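Local coordinates for protein 3-hydroxyisobutyrate dehydrogenase (Thermus thermophilus, PDB 2CVZ) that probably oxidises 3-hydroxyisobutyrate to methylmalonate semialdehyde with NADP+ as cofactor, a step of valine catabolism, at residues W177-K188 / L277-I288. Numbering follows the deposited sequence.
Sequences WAAGEGLLALVK and LRLLERWGGVEI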
loop_
_atom_site.group_PDB
_atom_site.type_symbol
_atom_site.label_atom_id
_atom_site.label_comp_id
_atom_site.label_asym_id
_atom_site.label_seq_id
_atom_site.Cartn_x
_atom_site.Cartn_y
_atom_site.Cartn_z
ATOM N N TRP C 177 3.937 -9.523 -9.558
ATOM C CA TRP C 177 3.665 -8.099 -9.698
ATOM C C TRP C 177 4.863 -7.226 -9.342
ATOM O O TRP C 177 5.188 -6.293 -10.071
ATOM C CB TRP C 177 2.455 -7.707 -8.846
ATOM C CG TRP C 177 2.067 -6.266 -9.001
ATOM C CD1 TRP C 177 2.583 -5.198 -8.322
ATOM C CD2 TRP C 177 1.104 -5.731 -9.915
ATOM N NE1 TRP C 177 2.001 -4.035 -8.754
ATOM C CE2 TRP C 177 1.089 -4.331 -9.732
ATOM C CE3 TRP C 177 0.251 -6.299 -10.872
ATOM C CZ2 TRP C 177 0.254 -3.487 -10.472
ATOM C CZ3 TRP C 177 -0.580 -5.458 -11.609
ATOM C CH2 TRP C 177 -0.570 -4.066 -11.402
ATOM N N ALA C 178 5.524 -7.530 -8.227
ATOM C CA ALA C 178 6.683 -6.749 -7.808
ATOM C C ALA C 178 7.775 -6.819 -8.865
ATOM O O ALA C 178 8.434 -5.821 -9.160
ATOM C CB ALA C 178 7.214 -7.259 -6.468
ATOM N N ALA C 179 7.975 -8.006 -9.430
ATOM C CA ALA C 179 8.983 -8.169 -10.469
ATOM C C ALA C 179 8.602 -7.245 -11.626
ATOM O O ALA C 179 9.461 -6.608 -12.236
ATOM C CB ALA C 179 9.028 -9.611 -10.933
ATOM N N GLY C 180 7.304 -7.176 -11.909
ATOM C CA GLY C 180 6.811 -6.321 -12.973
ATOM C C GLY C 180 7.123 -4.858 -12.709
ATOM O O GLY C 180 7.612 -4.151 -13.596
ATOM N N GLU C 181 6.841 -4.392 -11.495
ATOM C CA GLU C 181 7.123 -3.001 -11.142
ATOM C C GLU C 181 8.615 -2.729 -11.324
ATOM O O GLU C 181 9.011 -1.720 -11.908
ATOM C CB GLU C 181 6.741 -2.712 -9.682
ATOM C CG GLU C 181 5.248 -2.836 -9.349
ATOM C CD GLU C 181 4.941 -2.472 -7.896
ATOM O OE1 GLU C 181 5.895 -2.339 -7.100
ATOM O OE2 GLU C 181 3.748 -2.327 -7.546
ATOM N N GLY C 182 9.442 -3.640 -10.818
ATOM C CA GLY C 182 10.881 -3.476 -10.923
ATOM C C GLY C 182 11.406 -3.495 -12.347
ATOM O O GLY C 182 12.223 -2.652 -12.727
ATOM N N LEU C 183 10.942 -4.457 -13.138
ATOM C CA LEU C 183 11.384 -4.569 -14.524
ATOM C C LEU C 183 10.932 -3.371 -15.349
ATOM O O LEU C 183 11.655 -2.906 -16.227
ATOM C CB LEU C 183 10.851 -5.862 -15.145
ATOM C CG LEU C 183 11.526 -7.129 -14.616
ATOM C CD1 LEU C 183 10.765 -8.366 -15.054
ATOM C CD2 LEU C 183 12.958 -7.166 -15.120
ATOM N N LEU C 184 9.733 -2.877 -15.061
ATOM C CA LEU C 184 9.196 -1.728 -15.776
ATOM C C LEU C 184 10.145 -0.551 -15.570
ATOM O O LEU C 184 10.531 0.119 -16.524
ATOM C CB LEU C 184 7.795 -1.397 -15.251
ATOM C CG LEU C 184 6.917 -0.391 -16.008
ATOM C CD1 LEU C 184 7.481 1.010 -15.882
ATOM C CD2 LEU C 184 6.819 -0.809 -17.464
ATOM N N ALA C 185 10.525 -0.310 -14.319
ATOM C CA ALA C 185 11.439 0.777 -13.991
ATOM C C ALA C 185 12.785 0.598 -14.695
ATOM O O ALA C 185 13.338 1.549 -15.249
ATOM C CB ALA C 185 11.647 0.846 -12.486
ATOM N N LEU C 186 13.308 -0.624 -14.679
ATOM C CA LEU C 186 14.593 -0.894 -15.322
ATOM C C LEU C 186 14.562 -0.650 -16.833
ATOM O O LEU C 186 15.430 0.040 -17.366
ATOM C CB LEU C 186 15.039 -2.333 -15.035
ATOM C CG LEU C 186 15.367 -2.618 -13.565
ATOM C CD1 LEU C 186 15.665 -4.095 -13.369
ATOM C CD2 LEU C 186 16.557 -1.765 -13.137
ATOM N N VAL C 187 13.566 -1.212 -17.515
ATOM C CA VAL C 187 13.451 -1.036 -18.964
ATOM C C VAL C 187 13.362 0.445 -19.329
ATOM O O VAL C 187 13.919 0.898 -20.313
ATOM C CB VAL C 187 12.222 -1.785 -19.506
ATOM C CG1 VAL C 187 12.015 -1.435 -20.988
ATOM C CG2 VAL C 187 12.409 -3.288 -19.377
ATOM N N LYS C 188 12.617 1.200 -18.503
ATOM C CA LYS C 188 12.446 2.623 -18.804
ATOM C C LYS C 188 13.767 3.404 -18.777
ATOM O O LYS C 188 13.913 4.446 -19.405
ATOM C CB LYS C 188 11.441 3.204 -17.812
ATOM C CG LYS C 188 10.742 4.453 -18.355
ATOM C CD LYS C 188 9.803 4.135 -19.520
ATOM C CE LYS C 188 9.198 5.395 -20.148
ATOM N NZ LYS C 188 8.087 5.024 -21.023
ATOM N N LEU C 277 0.609 -7.890 -15.962
ATOM C CA LEU C 277 1.748 -7.008 -16.171
ATOM C C LEU C 277 1.510 -6.038 -17.326
ATOM O O LEU C 277 2.180 -5.013 -17.426
ATOM C CB LEU C 277 3.026 -7.828 -16.406
ATOM C CG LEU C 277 3.840 -8.133 -15.138
ATOM C CD1 LEU C 277 2.962 -8.809 -14.109
ATOM C CD2 LEU C 277 5.041 -9.006 -15.478
ATOM N N ARG C 278 0.555 -6.359 -18.194
ATOM C CA ARG C 278 0.237 -5.473 -19.313
ATOM C C ARG C 278 -0.240 -4.128 -18.771
ATOM O O ARG C 278 -0.050 -3.090 -19.406
ATOM C CB ARG C 278 -0.865 -6.068 -20.194
ATOM C CG ARG C 278 -0.421 -7.135 -21.184
ATOM C CD ARG C 278 -1.613 -7.529 -22.050
ATOM N NE ARG C 278 -1.316 -8.558 -23.044
ATOM C CZ ARG C 278 -0.603 -8.359 -24.147
ATOM N NH1 ARG C 278 -0.096 -7.164 -24.414
ATOM N NH2 ARG C 278 -0.410 -9.358 -24.995
ATOM N N LEU C 279 -0.871 -4.152 -17.600
ATOM C CA LEU C 279 -1.362 -2.923 -16.981
ATOM C C LEU C 279 -0.188 -2.019 -16.629
ATOM O O LEU C 279 -0.257 -0.797 -16.788
ATOM C CB LEU C 279 -2.175 -3.244 -15.723
ATOM C CG LEU C 279 -2.787 -2.048 -14.987
ATOM C CD1 LEU C 279 -3.611 -1.208 -15.956
ATOM C CD2 LEU C 279 -3.652 -2.547 -13.837
ATOM N N LEU C 280 0.896 -2.624 -16.153
ATOM C CA LEU C 280 2.092 -1.871 -15.797
ATOM C C LEU C 280 2.748 -1.324 -17.061
ATOM O O LEU C 280 3.286 -0.215 -17.063
ATOM C CB LEU C 280 3.078 -2.765 -15.037
ATOM C CG LEU C 280 2.602 -3.230 -13.658
ATOM C CD1 LEU C 280 3.577 -4.250 -13.082
ATOM C CD2 LEU C 280 2.475 -2.020 -12.734
ATOM N N GLU C 281 2.701 -2.102 -18.138
ATOM C CA GLU C 281 3.284 -1.670 -19.405
ATOM C C GLU C 281 2.447 -0.519 -19.944
ATOM O O GLU C 281 2.972 0.423 -20.538
ATOM C CB GLU C 281 3.294 -2.817 -20.413
ATOM C CG GLU C 281 4.076 -4.033 -19.949
ATOM C CD GLU C 281 4.149 -5.111 -21.013
ATOM O OE1 GLU C 281 3.096 -5.432 -21.606
ATOM O OE2 GLU C 281 5.256 -5.640 -21.252
ATOM N N ARG C 282 1.138 -0.616 -19.731
ATOM C CA ARG C 282 0.201 0.418 -20.158
ATOM C C ARG C 282 0.595 1.740 -19.510
ATOM O O ARG C 282 0.832 2.737 -20.193
ATOM C CB ARG C 282 -1.224 0.033 -19.739
ATOM C CG ARG C 282 -2.171 1.209 -19.526
ATOM C CD ARG C 282 -3.292 1.219 -20.544
ATOM N NE ARG C 282 -4.191 0.073 -20.423
ATOM C CZ ARG C 282 -5.209 -0.007 -19.570
ATOM N NH1 ARG C 282 -5.474 0.995 -18.743
ATOM N NH2 ARG C 282 -5.978 -1.087 -19.560
ATOM N N TRP C 283 0.670 1.740 -18.184
ATOM C CA TRP C 283 1.030 2.944 -17.445
ATOM C C TRP C 283 2.440 3.418 -17.766
ATOM O O TRP C 283 2.680 4.613 -17.926
ATOM C CB TRP C 283 0.919 2.704 -15.936
ATOM C CG TRP C 283 -0.464 2.412 -15.451
ATOM C CD1 TRP C 283 -1.638 2.868 -15.985
ATOM C CD2 TRP C 283 -0.820 1.658 -14.288
ATOM N NE1 TRP C 283 -2.702 2.444 -15.223
ATOM C CE2 TRP C 283 -2.228 1.701 -14.174
ATOM C CE3 TRP C 283 -0.084 0.952 -13.326
ATOM C CZ2 TRP C 283 -2.915 1.065 -13.137
ATOM C CZ3 TRP C 283 -0.769 0.320 -12.293
ATOM C CH2 TRP C 283 -2.171 0.382 -12.208
ATOM N N GLY C 284 3.371 2.476 -17.861
ATOM C CA GLY C 284 4.750 2.824 -18.142
ATOM C C GLY C 284 4.999 3.343 -19.543
ATOM O O GLY C 284 5.973 4.053 -19.773
ATOM N N GLY C 285 4.125 2.992 -20.480
ATOM C CA GLY C 285 4.295 3.438 -21.850
ATOM C C GLY C 285 5.456 2.729 -22.521
ATOM O O GLY C 285 6.102 3.275 -23.416
ATOM N N VAL C 286 5.724 1.505 -22.083
ATOM C CA VAL C 286 6.812 0.716 -22.638
ATOM C C VAL C 286 6.556 -0.758 -22.354
ATOM O O VAL C 286 5.928 -1.104 -21.353
ATOM C CB VAL C 286 8.164 1.129 -22.012
ATOM C CG1 VAL C 286 8.169 0.804 -20.527
ATOM C CG2 VAL C 286 9.312 0.427 -22.722
ATOM N N GLU C 287 7.032 -1.624 -23.242
ATOM C CA GLU C 287 6.856 -3.058 -23.066
ATOM C C GLU C 287 8.039 -3.664 -22.320
ATOM O O GLU C 287 9.179 -3.220 -22.470
ATOM C CB GLU C 287 6.701 -3.746 -24.428
ATOM C CG GLU C 287 5.407 -3.396 -25.149
ATOM C CD GLU C 287 5.265 -4.088 -26.494
ATOM O OE1 GLU C 287 4.173 -3.988 -27.096
ATOM O OE2 GLU C 287 6.239 -4.725 -26.952
ATOM N N ILE C 288 7.758 -4.672 -21.504
ATOM C CA ILE C 288 8.802 -5.355 -20.757
ATOM C C ILE C 288 9.388 -6.451 -21.641
ATOM O O ILE C 288 8.860 -7.561 -21.707
ATOM C CB ILE C 288 8.250 -5.993 -19.465
ATOM C CG1 ILE C 288 7.756 -4.900 -18.517
ATOM C CG2 ILE C 288 9.333 -6.824 -18.784
ATOM C CD1 ILE C 288 7.012 -5.433 -17.309
#
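Leu280 lies over one face of the Trp177 indole, Leu280 CG in CH-pi contact 4.2 Å from the centroid of the six-membered ring and Leu280 CD1 4.1 Å above the Trp177 ring plane, while Leu279 CD2 and Trp283 CZ3 border the edge. Leu279 O lies over a face of Trp283, whose NE1 bonds Glu266 of a third subunit. CG anti to the backbone N (chi1 -177°) lets Trp177's far edge reach Leu280 and Leu279; Trp177 NE1 donates, near the ring plane, to Glu181 OE2 (2.7 Å). That carboxylate also accepts backbone N-H groups of Leu252 and Leu253 of a second subunit. Were Trp177 replaced by an alanine, Leu280 would probably lose the ring face it packs on and Glu181 one of its donors. Gly180 and Gly284 make room for leucines: a CB would strike Leu277 and Leu280, or Leu184. Leu184 CD2 meets Val286 CG1 at 3.7 Å. The long Lys188 donates from NZ to Gly284 O (2.6 Å), in the carbonyl plane, at the helix end; Gly285 follows with positive phi, which glycine readily adopts. Glu281 OE2 accepts Ile288 N (2.7 Å) and salt-bridges Arg221. The contact packs helix 160-188 against the last helix, 276-284, and its tail, axes 9.7 Å apart at 27°, in the all-helical C-terminal domain that follows the Rossmann-type NADP-binding domain in beta-hydroxyacid dehydrogenases.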